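Local coordinates for cytoplasmic protein (Cryptococcus neoformans var. grubii serotype A, PDB 7LPO), which probably hydrolyses steryl beta-glucosides, as a sterylglucosidase of glycoside hydrolase family 5, releasing glucose from the sterol, at residues A[116-121]-A[248-253]; A[99-104]-A[125-130]; A[130-135]-A[255-260]; A[242-247]-A[410-415]. All coordinates share one frame; numbering follows the deposited sequence.

All four contacts lie in the part of the chain built like the TIM barrel of glycoside hydrolase family 5, and three of them use helix 118-133. Contact 2 is the most internal, a wholly apolar meeting of that helix with strand 98-104. Contacts 1 and 3 join the same helix, near its start and around its end, to helix 232-254 and the loop after it; both are only partly buried and mix aliphatic packing with charged groups. Contact 4 takes the neighbouring step, from helix 232-254 to helix 400-419; like contact 2 it is buried, with its salt bridge on partly exposed residues. Arg129 and Asp257 form a salt bridge that links contacts 2 and 3.

Contact 1. Residues A[116-121]-A[248-253]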
loop_
_atom_site.group_PDB
_atom_site.type_symbol
_atom_site.label_atom_id
_atom_site.label_comp_id
_atom_site.label_asym_id
_atom_site.label_seq_id
_atom_site.Cartn_x
_atom_site.Cartn_y
_atom_site.Cartn_z
ATOM N N TYR A 116 -1.816 -4.164 -24.909
ATOM C CA TYR A 116 -1.162 -4.615 -23.694
ATOM C C TYR A 116 0.331 -4.826 -23.923
ATOM O O TYR A 116 0.745 -5.401 -24.936
ATOM C CB TYR A 116 -1.814 -5.907 -23.189
ATOM C CG TYR A 116 -3.296 -5.770 -22.908
ATOM C CD1 TYR A 116 -3.755 -4.962 -21.875
ATOM C CD2 TYR A 116 -4.234 -6.445 -23.679
ATOM C CE1 TYR A 116 -5.109 -4.830 -21.617
ATOM C CE2 TYR A 116 -5.585 -6.317 -23.435
ATOM C CZ TYR A 116 -6.016 -5.510 -22.398
ATOM O OH TYR A 116 -7.359 -5.384 -22.160
ATOM N N ASP A 117 1.137 -4.368 -22.960
ATOM C CA ASP A 117 2.594 -4.520 -23.006
ATOM C C ASP A 117 2.931 -5.942 -22.568
ATOM O O ASP A 117 3.220 -6.219 -21.399
ATOM C CB ASP A 117 3.277 -3.480 -22.124
ATOM C CG ASP A 117 4.773 -3.371 -22.402
ATOM O OD1 ASP A 117 5.368 -4.361 -22.871
ATOM O OD2 ASP A 117 5.361 -2.305 -22.132
ATOM N N TYR A 118 2.883 -6.862 -23.536
ATOM C CA TYR A 118 3.166 -8.261 -23.240
ATOM C C TYR A 118 4.609 -8.467 -22.817
ATOM O O TYR A 118 4.898 -9.381 -22.040
ATOM C CB TYR A 118 2.825 -9.115 -24.458
ATOM C CG TYR A 118 1.340 -9.204 -24.662
ATOM C CD1 TYR A 118 0.559 -9.925 -23.784
ATOM C CD2 TYR A 118 0.712 -8.546 -25.712
ATOM C CE1 TYR A 118 -0.809 -10.012 -23.943
ATOM C CE2 TYR A 118 -0.670 -8.622 -25.875
ATOM C CZ TYR A 118 -1.414 -9.364 -24.983
ATOM O OH TYR A 118 -2.771 -9.467 -25.109
ATOM N N ALA A 119 5.517 -7.608 -23.276
ATOM C CA ALA A 119 6.908 -7.742 -22.873
ATOM C C ALA A 119 7.079 -7.438 -21.393
ATOM O O ALA A 119 7.837 -8.124 -20.699
ATOM C CB ALA A 119 7.788 -6.824 -23.718
ATOM N N TYR A 120 6.391 -6.414 -20.884
ATOM C CA TYR A 120 6.510 -6.129 -19.456
ATOM C C TYR A 120 5.885 -7.241 -18.645
ATOM O O TYR A 120 6.394 -7.606 -17.568
ATOM C CB TYR A 120 5.858 -4.791 -19.117
ATOM C CG TYR A 120 6.167 -4.378 -17.699
ATOM C CD1 TYR A 120 7.471 -4.131 -17.305
ATOM C CD2 TYR A 120 5.161 -4.275 -16.741
ATOM C CE1 TYR A 120 7.772 -3.770 -16.001
ATOM C CE2 TYR A 120 5.450 -3.904 -15.436
ATOM C CZ TYR A 120 6.758 -3.658 -15.073
ATOM O OH TYR A 120 7.069 -3.297 -13.786
ATOM N N MET A 121 4.782 -7.803 -19.121
ATOM C CA MET A 121 4.179 -8.976 -18.520
ATOM C C MET A 121 5.215 -10.123 -18.340
ATOM O O MET A 121 5.297 -10.719 -17.292
ATOM C CB MET A 121 3.058 -9.505 -19.383
ATOM C CG MET A 121 1.882 -8.601 -19.532
ATOM S SD MET A 121 0.380 -9.464 -19.889
ATOM C CE MET A 121 -0.842 -8.246 -19.847
ATOM N N ALA A 248 -2.721 -11.832 -15.138
ATOM C CA ALA A 248 -3.043 -13.102 -14.490
ATOM C C ALA A 248 -3.094 -14.237 -15.503
ATOM O O ALA A 248 -2.505 -15.303 -15.290
ATOM C CB ALA A 248 -4.375 -12.999 -13.747
ATOM N N LYS A 249 -3.823 -14.032 -16.600
ATOM C CA LYS A 249 -3.866 -15.025 -17.666
ATOM C C LYS A 249 -2.468 -15.362 -18.164
ATOM O O LYS A 249 -2.145 -16.534 -18.386
ATOM C CB LYS A 249 -4.726 -14.502 -18.815
ATOM C CG LYS A 249 -4.762 -15.400 -20.033
ATOM C CD LYS A 249 -6.046 -15.167 -20.828
ATOM C CE LYS A 249 -5.743 -14.628 -22.204
ATOM N NZ LYS A 249 -5.051 -15.660 -23.019
ATOM N N ARG A 250 -1.630 -14.344 -18.358
ATOM C CA ARG A 250 -0.277 -14.583 -18.848
ATOM C C ARG A 250 0.500 -15.475 -17.892
ATOM O O ARG A 250 1.178 -16.416 -18.318
ATOM C CB ARG A 250 0.453 -13.256 -19.041
ATOM C CG ARG A 250 1.779 -13.380 -19.754
ATOM C CD ARG A 250 1.565 -13.302 -21.244
ATOM N NE ARG A 250 2.813 -13.226 -21.997
ATOM C CZ ARG A 250 2.864 -13.084 -23.318
ATOM N NH1 ARG A 250 1.735 -12.993 -24.012
ATOM N NH2 ARG A 250 4.030 -13.027 -23.946
ATOM N N ILE A 251 0.436 -15.175 -16.594
ATOM C CA ILE A 251 1.112 -16.008 -15.606
ATOM C C ILE A 251 0.546 -17.418 -15.640
ATOM O O ILE A 251 1.289 -18.404 -15.575
ATOM C CB ILE A 251 0.979 -15.392 -14.201
ATOM C CG1 ILE A 251 1.781 -14.103 -14.084
ATOM C CG2 ILE A 251 1.421 -16.383 -13.147
ATOM C CD1 ILE A 251 1.372 -13.264 -12.878
ATOM N N ALA A 252 -0.782 -17.536 -15.734
ATOM C CA ALA A 252 -1.406 -18.852 -15.689
ATOM C C ALA A 252 -1.030 -19.698 -16.903
ATOM O O ALA A 252 -0.884 -20.922 -16.790
ATOM C CB ALA A 252 -2.927 -18.705 -15.588
ATOM N N GLU A 253 -0.864 -19.072 -18.068
ATOM C CA GLU A 253 -0.626 -19.824 -19.292
ATOM C C GLU A 253 0.847 -20.035 -19.588
ATOM O O GLU A 253 1.205 -21.069 -20.161
ATOM C CB GLU A 253 -1.273 -19.120 -20.488
ATOM C CG GLU A 253 -2.780 -19.102 -20.436
ATOM C CD GLU A 253 -3.395 -18.397 -21.616
ATOM O OE1 GLU A 253 -2.652 -17.778 -22.411
ATOM O OE2 GLU A 253 -4.631 -18.458 -21.749
#
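Arg250 lies across the first turn of helix 118-133, meeting the ring of Tyr118 with its guanidinium and the thioether of Met121 with the base of its chain. Of the three residues it has the largest area buried here. Its NH1 comes to 3.3 Å from Tyr118 CD1, approaching the ring obliquely. The two planes are 30° apart, and Tyr118 CB sits over one face of the guanidinium, towards its rim, so the two flat groups are neither coplanar nor squarely stacked. A bend at chi2 (88°) turns the arginine across the tyrosine, the two side chains meeting at about a right angle, after CG has left the backbone N in the anti direction. Nearer the backbone, Met121 SD packs against Arg250 CB at 3.9 Å, and Met121 CB lies 4.1 Å from Arg250 CG; these two side chains also cross at about a right angle. A methionine suits this inner position because its thioether is apolar and flexible, while an arginine can offer methylenes to it and still carry its charge outwards. Tyrosine suits its place by offering a flat ring beside the guanidinium and a hydroxyl that reaches Glu246 of helix 232-254 in a weak hydrogen bond.

Asp117 is the N-cap of the helix, its OD1 accepting from Tyr120 N at 3.0 Å. Asp122, one turn after Tyr118, forms a salt bridge with Arg250 NE. The contact therefore grades from thioether and methylene packing to a charge paired with Asp122, and that pairing probably keeps the guanidinium beside the tyrosine, joining two helices at a partly exposed edge.

Contact 2. Residues A[99-104]-A[125-130]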
loop_
_atom_site.group_PDB
_atom_site.type_symbol
_atom_site.label_atom_id
_atom_site.label_comp_id
_atom_site.label_asym_id
_atom_site.label_seq_id
_atom_site.Cartn_x
_atom_site.Cartn_y
_atom_site.Cartn_z
ATOM N N LEU A 99 6.528 -11.075 -0.306
ATOM C CA LEU A 99 6.698 -9.900 -1.145
ATOM C C LEU A 99 5.324 -9.493 -1.642
ATOM O O LEU A 99 4.583 -10.339 -2.143
ATOM C CB LEU A 99 7.621 -10.173 -2.337
ATOM C CG LEU A 99 9.050 -10.603 -2.031
ATOM C CD1 LEU A 99 9.702 -11.107 -3.306
ATOM C CD2 LEU A 99 9.846 -9.473 -1.428
ATOM N N ARG A 100 4.971 -8.221 -1.454
ATOM C CA ARG A 100 3.814 -7.622 -2.106
ATOM C C ARG A 100 4.341 -6.991 -3.386
ATOM O O ARG A 100 5.136 -6.046 -3.335
ATOM C CB ARG A 100 3.144 -6.598 -1.199
ATOM C CG ARG A 100 1.882 -5.990 -1.799
ATOM C CD ARG A 100 1.082 -5.325 -0.718
ATOM N NE ARG A 100 -0.096 -4.619 -1.206
ATOM C CZ ARG A 100 -0.151 -3.309 -1.421
ATOM N NH1 ARG A 100 0.920 -2.540 -1.224
ATOM N NH2 ARG A 100 -1.285 -2.763 -1.831
ATOM N N TYR A 101 3.949 -7.548 -4.531
ATOM C CA TYR A 101 4.570 -7.190 -5.799
ATOM C C TYR A 101 3.787 -6.069 -6.468
ATOM O O TYR A 101 2.615 -6.240 -6.805
ATOM C CB TYR A 101 4.667 -8.401 -6.728
ATOM C CG TYR A 101 5.458 -8.059 -7.960
ATOM C CD1 TYR A 101 4.851 -7.445 -9.050
ATOM C CD2 TYR A 101 6.830 -8.294 -8.017
ATOM C CE1 TYR A 101 5.585 -7.096 -10.176
ATOM C CE2 TYR A 101 7.569 -7.952 -9.144
ATOM C CZ TYR A 101 6.937 -7.357 -10.217
ATOM O OH TYR A 101 7.667 -7.002 -11.333
ATOM N N VAL A 102 4.458 -4.950 -6.705
ATOM C CA VAL A 102 3.823 -3.729 -7.188
ATOM C C VAL A 102 3.910 -3.667 -8.710
ATOM O O VAL A 102 4.998 -3.775 -9.284
ATOM C CB VAL A 102 4.487 -2.493 -6.556
ATOM C CG1 VAL A 102 3.903 -1.219 -7.128
ATOM C CG2 VAL A 102 4.353 -2.518 -5.040
ATOM N N PHE A 103 2.759 -3.487 -9.362
ATOM C CA PHE A 103 2.693 -3.185 -10.784
ATOM C C PHE A 103 1.580 -2.168 -11.001
ATOM O O PHE A 103 0.660 -2.043 -10.191
ATOM C CB PHE A 103 2.460 -4.441 -11.643
ATOM C CG PHE A 103 1.103 -5.047 -11.476
ATOM C CD1 PHE A 103 0.851 -5.933 -10.442
ATOM C CD2 PHE A 103 0.079 -4.729 -12.341
ATOM C CE1 PHE A 103 -0.394 -6.493 -10.270
ATOM C CE2 PHE A 103 -1.175 -5.288 -12.181
ATOM C CZ PHE A 103 -1.411 -6.172 -11.143
ATOM N N THR A 104 1.669 -1.422 -12.095
ATOM C CA THR A 104 0.668 -0.409 -12.379
ATOM C C THR A 104 -0.074 -0.734 -13.664
ATOM O O THR A 104 0.459 -1.369 -14.578
ATOM C CB THR A 104 1.280 0.993 -12.483
ATOM O OG1 THR A 104 2.177 1.044 -13.601
ATOM C CG2 THR A 104 2.012 1.330 -11.172
ATOM N N ILE A 125 6.968 -11.915 -15.005
ATOM C CA ILE A 125 7.042 -13.361 -14.819
ATOM C C ILE A 125 8.469 -13.784 -14.500
ATOM O O ILE A 125 8.700 -14.623 -13.623
ATOM C CB ILE A 125 6.497 -14.083 -16.066
ATOM C CG1 ILE A 125 4.969 -14.084 -16.017
ATOM C CG2 ILE A 125 7.065 -15.487 -16.170
ATOM C CD1 ILE A 125 4.309 -14.382 -17.345
ATOM N N ALA A 126 9.444 -13.213 -15.208
ATOM C CA ALA A 126 10.843 -13.515 -14.930
ATOM C C ALA A 126 11.222 -13.102 -13.515
ATOM O O ALA A 126 11.930 -13.833 -12.815
ATOM C CB ALA A 126 11.743 -12.804 -15.946
ATOM N N VAL A 127 10.776 -11.923 -13.079
ATOM C CA VAL A 127 11.018 -11.506 -11.699
ATOM C C VAL A 127 10.364 -12.480 -10.729
ATOM O O VAL A 127 10.972 -12.903 -9.743
ATOM C CB VAL A 127 10.516 -10.070 -11.471
ATOM C CG1 VAL A 127 10.625 -9.694 -9.992
ATOM C CG2 VAL A 127 11.289 -9.098 -12.341
ATOM N N LEU A 128 9.120 -12.870 -11.005
ATOM C CA LEU A 128 8.444 -13.813 -10.119
ATOM C C LEU A 128 9.193 -15.140 -10.045
ATOM O O LEU A 128 9.255 -15.764 -8.982
ATOM C CB LEU A 128 7.007 -14.030 -10.586
ATOM C CG LEU A 128 6.130 -12.786 -10.482
ATOM C CD1 LEU A 128 4.743 -13.039 -11.059
ATOM C CD2 LEU A 128 6.044 -12.311 -9.019
ATOM N N ARG A 129 9.787 -15.577 -11.154
ATOM C CA ARG A 129 10.530 -16.833 -11.133
ATOM C C ARG A 129 11.716 -16.765 -10.178
ATOM O O ARG A 129 11.980 -17.720 -9.438
ATOM C CB ARG A 129 11.001 -17.188 -12.543
ATOM C CG ARG A 129 9.898 -17.757 -13.423
ATOM C CD ARG A 129 10.468 -18.682 -14.484
ATOM N NE ARG A 129 9.700 -18.630 -15.723
ATOM C CZ ARG A 129 8.610 -19.351 -15.959
ATOM N NH1 ARG A 129 8.146 -20.190 -15.033
ATOM N NH2 ARG A 129 7.983 -19.234 -17.126
ATOM N N LYS A 130 12.448 -15.649 -10.183
ATOM C CA LYS A 130 13.560 -15.497 -9.247
ATOM C C LYS A 130 13.070 -15.425 -7.805
ATOM O O LYS A 130 13.703 -15.985 -6.902
ATOM C CB LYS A 130 14.380 -14.256 -9.591
ATOM C CG LYS A 130 15.321 -14.459 -10.762
ATOM C CD LYS A 130 16.337 -13.334 -10.876
ATOM C CE LYS A 130 17.577 -13.786 -11.636
ATOM N NZ LYS A 130 18.276 -14.917 -10.956
#
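Helix 118-133 packs on strand 98-104, the nearest CA atoms, those of Tyr101 and Leu128, lying 8.8 Å apart. This is strand-to-helix packing of the (beta/alpha)8 TIM barrel of glycoside hydrolase family 5: the chain leaves the strand, passes through helix 105-109 and returns in helix 118-133, which leads to the parallel neighbouring strand 137-143.

Tyr101 spans the gap. Its CG stands anti to the backbone N (chi1 -173°), which sends the ring out towards the helix, where Val127 and Leu128 receive it. A long aromatic side chain fills the layer between strand and helix, and branched aliphatic residues give the helix a compact apolar surface. Leu128 reaches the ring with its CD2 methyl, 4.2 Å from Tyr101 CD2 in an oblique approach. All three residues are buried. Tyr123 and Ile124, from the preceding turn of the helix, also touch the tyrosine, while Arg100 on the same strand forms salt bridges with Asp267 and Glu521. Val127 makes the closer contact with the ring, meeting it at the edge, near its plane, with CG1 3.6 Å from Tyr101 CE2.

Contact 3. Residues A[130-135]-A[255-260]; sequences KCKEWG and AGDLLD
The end of helix 118-133 lies beside the short 3-10 segment 256-258, with Lys132 and Leu258 nearest across the gap, their CA atoms 7.3 Å apart. Helix 118-133 closes in a Schellman motif at Gly135, whose positive phi of 85° suits a residue without a CB, and Gly135 N bonds back to Lys132 O.

Lys132 is the residue that reaches across. With CG anti to the backbone N (chi1 -176°) and an extended chain beyond, its methylenes run out towards Leu258 and its ammonium group arrives at Asp257. The aliphatic part packs first, CD lying 4.0 Å from Leu258 CD2. Farther out, NZ meets Asp257 OD2 at 3.3 Å, a salt bridge whose hydrogen bond is weak. Lysine suits the place because one chain can serve a buried leucine and an exposed carboxylate in turn, and Leu258 also packs on Leu128 and Arg129, one turn earlier on the helix.

The carboxylate of Asp257 is shared: OD1 forms a salt bridge with Arg129 while OD2 takes Lys132, so two basic residues one turn apart on the same helix hold its two oxygens. Such flanking would be expected to favour the ionised form of the aspartate. Because the lysine bond is weak and Asp257 exposed, the Lys132 pair probably adds modest strength, and the methylene-to-leucine packing beneath accompanies it in joining the helix end to the loop before strand 263-267.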
loop_
_atom_site.group_PDB
_atom_site.type_symbol
_atom_site.label_atom_id
_atom_site.label_comp_id
_atom_site.label_asym_id
_atom_site.label_seq_id
_atom_site.Cartn_x
_atom_site.Cartn_y
_atom_site.Cartn_z
ATOM N N LYS A 130 12.448 -15.649 -10.183
ATOM C CA LYS A 130 13.560 -15.497 -9.247
ATOM C C LYS A 130 13.070 -15.425 -7.805
ATOM O O LYS A 130 13.703 -15.985 -6.902
ATOM C CB LYS A 130 14.380 -14.256 -9.591
ATOM C CG LYS A 130 15.321 -14.459 -10.762
ATOM C CD LYS A 130 16.337 -13.334 -10.876
ATOM C CE LYS A 130 17.577 -13.786 -11.636
ATOM N NZ LYS A 130 18.276 -14.917 -10.956
ATOM N N CYS A 131 11.951 -14.737 -7.558
ATOM C CA CYS A 131 11.377 -14.756 -6.213
ATOM C C CYS A 131 11.098 -16.185 -5.766
ATOM O O CYS A 131 11.341 -16.543 -4.608
ATOM C CB CYS A 131 10.095 -13.928 -6.166
ATOM S SG CYS A 131 10.353 -12.179 -6.570
ATOM N N LYS A 132 10.600 -17.022 -6.676
ATOM C CA LYS A 132 10.311 -18.408 -6.321
ATOM C C LYS A 132 11.590 -19.178 -6.016
ATOM O O LYS A 132 11.638 -19.959 -5.060
ATOM C CB LYS A 132 9.538 -19.079 -7.454
ATOM C CG LYS A 132 9.088 -20.499 -7.160
ATOM C CD LYS A 132 8.454 -21.113 -8.400
ATOM C CE LYS A 132 8.170 -22.591 -8.198
ATOM N NZ LYS A 132 8.210 -23.313 -9.505
ATOM N N GLU A 133 12.635 -18.967 -6.816
ATOM C CA GLU A 133 13.907 -19.630 -6.559
ATOM C C GLU A 133 14.426 -19.299 -5.166
ATOM O O GLU A 133 15.034 -20.148 -4.506
ATOM C CB GLU A 133 14.936 -19.228 -7.616
ATOM C CG GLU A 133 14.788 -19.952 -8.939
ATOM C CD GLU A 133 15.436 -19.199 -10.090
ATOM O OE1 GLU A 133 14.813 -19.114 -11.175
ATOM O OE2 GLU A 133 16.564 -18.687 -9.907
ATOM N N TRP A 134 14.198 -18.076 -4.701
ATOM C CA TRP A 134 14.649 -17.667 -3.377
ATOM C C TRP A 134 13.660 -18.006 -2.271
ATOM O O TRP A 134 13.905 -17.658 -1.114
ATOM C CB TRP A 134 14.935 -16.166 -3.366
ATOM C CG TRP A 134 16.236 -15.823 -4.003
ATOM C CD1 TRP A 134 16.432 -15.421 -5.286
ATOM C CD2 TRP A 134 17.530 -15.853 -3.387
ATOM N NE1 TRP A 134 17.771 -15.204 -5.515
ATOM C CE2 TRP A 134 18.464 -15.453 -4.360
ATOM C CE3 TRP A 134 17.988 -16.173 -2.107
ATOM C CZ2 TRP A 134 19.828 -15.375 -4.098
ATOM C CZ3 TRP A 134 19.339 -16.087 -1.847
ATOM C CH2 TRP A 134 20.244 -15.695 -2.836
ATOM N N GLY A 135 12.548 -18.656 -2.590
ATOM C CA GLY A 135 11.642 -19.136 -1.571
ATOM C C GLY A 135 10.623 -18.144 -1.066
ATOM O O GLY A 135 10.108 -18.326 0.042
ATOM N N ALA A 255 3.504 -19.467 -17.151
ATOM C CA ALA A 255 4.303 -19.798 -15.978
ATOM C C ALA A 255 3.384 -20.324 -14.879
ATOM O O ALA A 255 3.354 -19.824 -13.759
ATOM C CB ALA A 255 5.103 -18.583 -15.511
ATOM N N GLY A 256 2.604 -21.355 -15.200
ATOM C CA GLY A 256 1.609 -21.854 -14.260
ATOM C C GLY A 256 2.199 -22.385 -12.976
ATOM O O GLY A 256 1.496 -22.456 -11.956
ATOM N N ASP A 257 3.472 -22.777 -12.998
ATOM C CA ASP A 257 4.185 -23.284 -11.840
ATOM C C ASP A 257 4.349 -22.239 -10.744
ATOM O O ASP A 257 4.618 -22.602 -9.599
ATOM C CB ASP A 257 5.567 -23.750 -12.254
ATOM C CG ASP A 257 6.338 -22.654 -13.008
ATOM O OD1 ASP A 257 6.122 -22.490 -14.238
ATOM O OD2 ASP A 257 7.153 -21.943 -12.369
ATOM N N LEU A 258 4.167 -20.961 -11.077
ATOM C CA LEU A 258 4.267 -19.916 -10.066
ATOM C C LEU A 258 3.037 -19.886 -9.174
ATOM O O LEU A 258 3.112 -19.427 -8.030
ATOM C CB LEU A 258 4.437 -18.556 -10.740
ATOM C CG LEU A 258 5.674 -18.298 -11.598
ATOM C CD1 LEU A 258 5.511 -16.978 -12.328
ATOM C CD2 LEU A 258 6.914 -18.299 -10.753
ATOM N N LEU A 259 1.899 -20.344 -9.678
ATOM C CA LEU A 259 0.652 -20.148 -8.958
ATOM C C LEU A 259 0.625 -20.997 -7.696
ATOM O O LEU A 259 1.017 -22.167 -7.710
ATOM C CB LEU A 259 -0.529 -20.491 -9.852
ATOM C CG LEU A 259 -0.767 -19.581 -11.055
ATOM C CD1 LEU A 259 -2.035 -20.037 -11.775
ATOM C CD2 LEU A 259 -0.878 -18.126 -10.676
ATOM N N ASP A 260 0.198 -20.375 -6.590
ATOM C CA ASP A 260 -0.045 -21.046 -5.315
ATOM C C ASP A 260 1.233 -21.419 -4.571
ATOM O O ASP A 260 1.311 -21.235 -3.351
ATOM C CB ASP A 260 -0.925 -22.281 -5.542
ATOM C CG ASP A 260 -2.242 -21.930 -6.216
ATOM O OD1 ASP A 260 -2.825 -20.884 -5.844
ATOM O OD2 ASP A 260 -2.687 -22.677 -7.124
#

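Contact 4. Residues A[242-247]-A[410-415]; sequences DAVGEL and LAYSSR
Two nearly parallel helices of the barrel's outer layer pack here, helix 232-254 against helix 400-419. The short segments differ in direction by 18°, with axes 10.0 Å apart at closest approach. Gly245 brings the backbones nearest: its CA lies 4.0 Å from Arg415 CG, and with no side chain it leaves room for the arginine's methylenes to lie directly on the backbone. Beside it, Val244 CG1 meets the phenol end of Tyr412 obliquely, 3.9 Å from CE1, the buried apolar part of the contact.

Arg415 bends at chi2 and chi3, carrying its guanidinium across to Asp242, one turn before Gly245. NH1 donates to Asp242 OD1 at 2.8 Å in a nearly straight bond (167°), from within the guanidinium plane, on the anti side of the carboxylate and somewhat out of its plane. A water bridges the pair, donating a hydrogen bond to Asp242 OD1 and accepting one from Arg415 NH2, so the oxygen is held twice. Arginine suits the margin: its methylenes cover the glycine, its charge meets an aspartate.

Around the pair, Phe442 of helix 440-443 touches Ser414, Tyr116 lies against Asp242, and Tyr412 OH hydrogen-bonds weakly to Asp267 O on strand 263-267.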
loop_
_atom_site.group_PDB
_atom_site.type_symbol
_atom_site.label_atom_id
_atom_site.label_comp_id
_atom_site.label_asym_id
_atom_site.label_seq_id
_atom_site.Cartn_x
_atom_site.Cartn_y
_atom_site.Cartn_z
ATOM N N ASP A 242 -9.651 -5.859 -17.260
ATOM C CA ASP A 242 -9.082 -6.598 -18.386
ATOM C C ASP A 242 -7.561 -6.582 -18.341
ATOM O O ASP A 242 -6.913 -7.589 -18.644
ATOM C CB ASP A 242 -9.558 -6.006 -19.715
ATOM C CG ASP A 242 -10.957 -6.458 -20.102
ATOM O OD1 ASP A 242 -11.593 -7.198 -19.314
ATOM O OD2 ASP A 242 -11.429 -6.053 -21.197
ATOM N N ALA A 243 -6.966 -5.439 -18.002
ATOM C CA ALA A 243 -5.511 -5.355 -18.012
ATOM C C ALA A 243 -4.912 -6.246 -16.938
ATOM O O ALA A 243 -3.992 -7.025 -17.212
ATOM C CB ALA A 243 -5.059 -3.912 -17.829
ATOM N N VAL A 244 -5.413 -6.143 -15.703
ATOM C CA VAL A 244 -4.961 -7.056 -14.656
ATOM C C VAL A 244 -5.256 -8.493 -15.061
ATOM O O VAL A 244 -4.423 -9.390 -14.887
ATOM C CB VAL A 244 -5.611 -6.703 -13.304
ATOM C CG1 VAL A 244 -5.149 -7.692 -12.208
ATOM C CG2 VAL A 244 -5.278 -5.273 -12.920
ATOM N N GLY A 245 -6.434 -8.726 -15.640
ATOM C CA GLY A 245 -6.789 -10.070 -16.054
ATOM C C GLY A 245 -5.838 -10.641 -17.084
ATOM O O GLY A 245 -5.600 -11.849 -17.108
ATOM N N GLU A 246 -5.272 -9.789 -17.936
ATOM C CA GLU A 246 -4.319 -10.267 -18.933
ATOM C C GLU A 246 -2.991 -10.654 -18.293
ATOM O O GLU A 246 -2.333 -11.601 -18.740
ATOM C CB GLU A 246 -4.100 -9.199 -20.000
ATOM C CG GLU A 246 -5.244 -9.043 -20.969
ATOM C CD GLU A 246 -5.337 -10.189 -21.953
ATOM O OE1 GLU A 246 -4.284 -10.705 -22.384
ATOM O OE2 GLU A 246 -6.469 -10.573 -22.295
ATOM N N LEU A 247 -2.568 -9.929 -17.256
ATOM C CA LEU A 247 -1.374 -10.339 -16.523
ATOM C C LEU A 247 -1.599 -11.690 -15.857
ATOM O O LEU A 247 -0.780 -12.607 -15.997
ATOM C CB LEU A 247 -1.003 -9.278 -15.487
ATOM C CG LEU A 247 0.151 -9.582 -14.540
ATOM C CD1 LEU A 247 1.387 -9.950 -15.340
ATOM C CD2 LEU A 247 0.423 -8.383 -13.630
ATOM N N LEU A 410 -16.574 -7.392 -6.698
ATOM C CA LEU A 410 -17.135 -8.635 -7.215
ATOM C C LEU A 410 -16.630 -8.906 -8.624
ATOM O O LEU A 410 -16.155 -10.010 -8.918
ATOM C CB LEU A 410 -18.659 -8.589 -7.196
ATOM C CG LEU A 410 -19.303 -8.370 -5.824
ATOM C CD1 LEU A 410 -20.810 -8.093 -6.030
ATOM C CD2 LEU A 410 -19.109 -9.536 -4.878
ATOM N N ALA A 411 -16.718 -7.896 -9.503
ATOM C CA ALA A 411 -16.235 -8.027 -10.876
ATOM C C ALA A 411 -14.742 -8.324 -10.916
ATOM O O ALA A 411 -14.290 -9.206 -11.658
ATOM C CB ALA A 411 -16.537 -6.751 -11.669
ATOM N N TYR A 412 -13.953 -7.577 -10.142
ATOM C CA TYR A 412 -12.509 -7.800 -10.121
ATOM C C TYR A 412 -12.184 -9.209 -9.642
ATOM O O TYR A 412 -11.443 -9.946 -10.300
ATOM C CB TYR A 412 -11.831 -6.753 -9.228
ATOM C CG TYR A 412 -10.352 -6.989 -9.017
ATOM C CD1 TYR A 412 -9.430 -6.593 -9.968
ATOM C CD2 TYR A 412 -9.875 -7.620 -7.866
ATOM C CE1 TYR A 412 -8.078 -6.804 -9.793
ATOM C CE2 TYR A 412 -8.509 -7.842 -7.687
ATOM C CZ TYR A 412 -7.621 -7.428 -8.662
ATOM O OH TYR A 412 -6.264 -7.619 -8.513
ATOM N N SER A 413 -12.745 -9.605 -8.495
ATOM C CA SER A 413 -12.365 -10.876 -7.887
ATOM C C SER A 413 -12.768 -12.060 -8.766
ATOM O O SER A 413 -12.044 -13.059 -8.837
ATOM C CB SER A 413 -12.978 -10.989 -6.488
ATOM O OG SER A 413 -14.391 -11.021 -6.527
ATOM N N SER A 414 -13.905 -11.964 -9.456
ATOM C CA SER A 414 -14.298 -13.036 -10.366
ATOM C C SER A 414 -13.282 -13.213 -11.486
ATOM O O SER A 414 -12.971 -14.342 -11.882
ATOM C CB SER A 414 -15.677 -12.757 -10.959
ATOM O OG SER A 414 -16.650 -12.707 -9.943
ATOM N N ARG A 415 -12.765 -12.108 -12.024
ATOM C CA ARG A 415 -11.781 -12.220 -13.092
ATOM C C ARG A 415 -10.503 -12.867 -12.588
ATOM O O ARG A 415 -9.908 -13.697 -13.283
ATOM C CB ARG A 415 -11.466 -10.848 -13.699
ATOM C CG ARG A 415 -10.469 -10.920 -14.865
ATOM C CD ARG A 415 -11.075 -11.663 -16.065
ATOM N NE ARG A 415 -12.392 -11.097 -16.348
ATOM C CZ ARG A 415 -12.594 -10.032 -17.118
ATOM N NH1 ARG A 415 -11.564 -9.443 -17.723
ATOM N NH2 ARG A 415 -13.825 -9.565 -17.289
HETATM O O HOH W 1 -13.960 -6.751 -18.000
#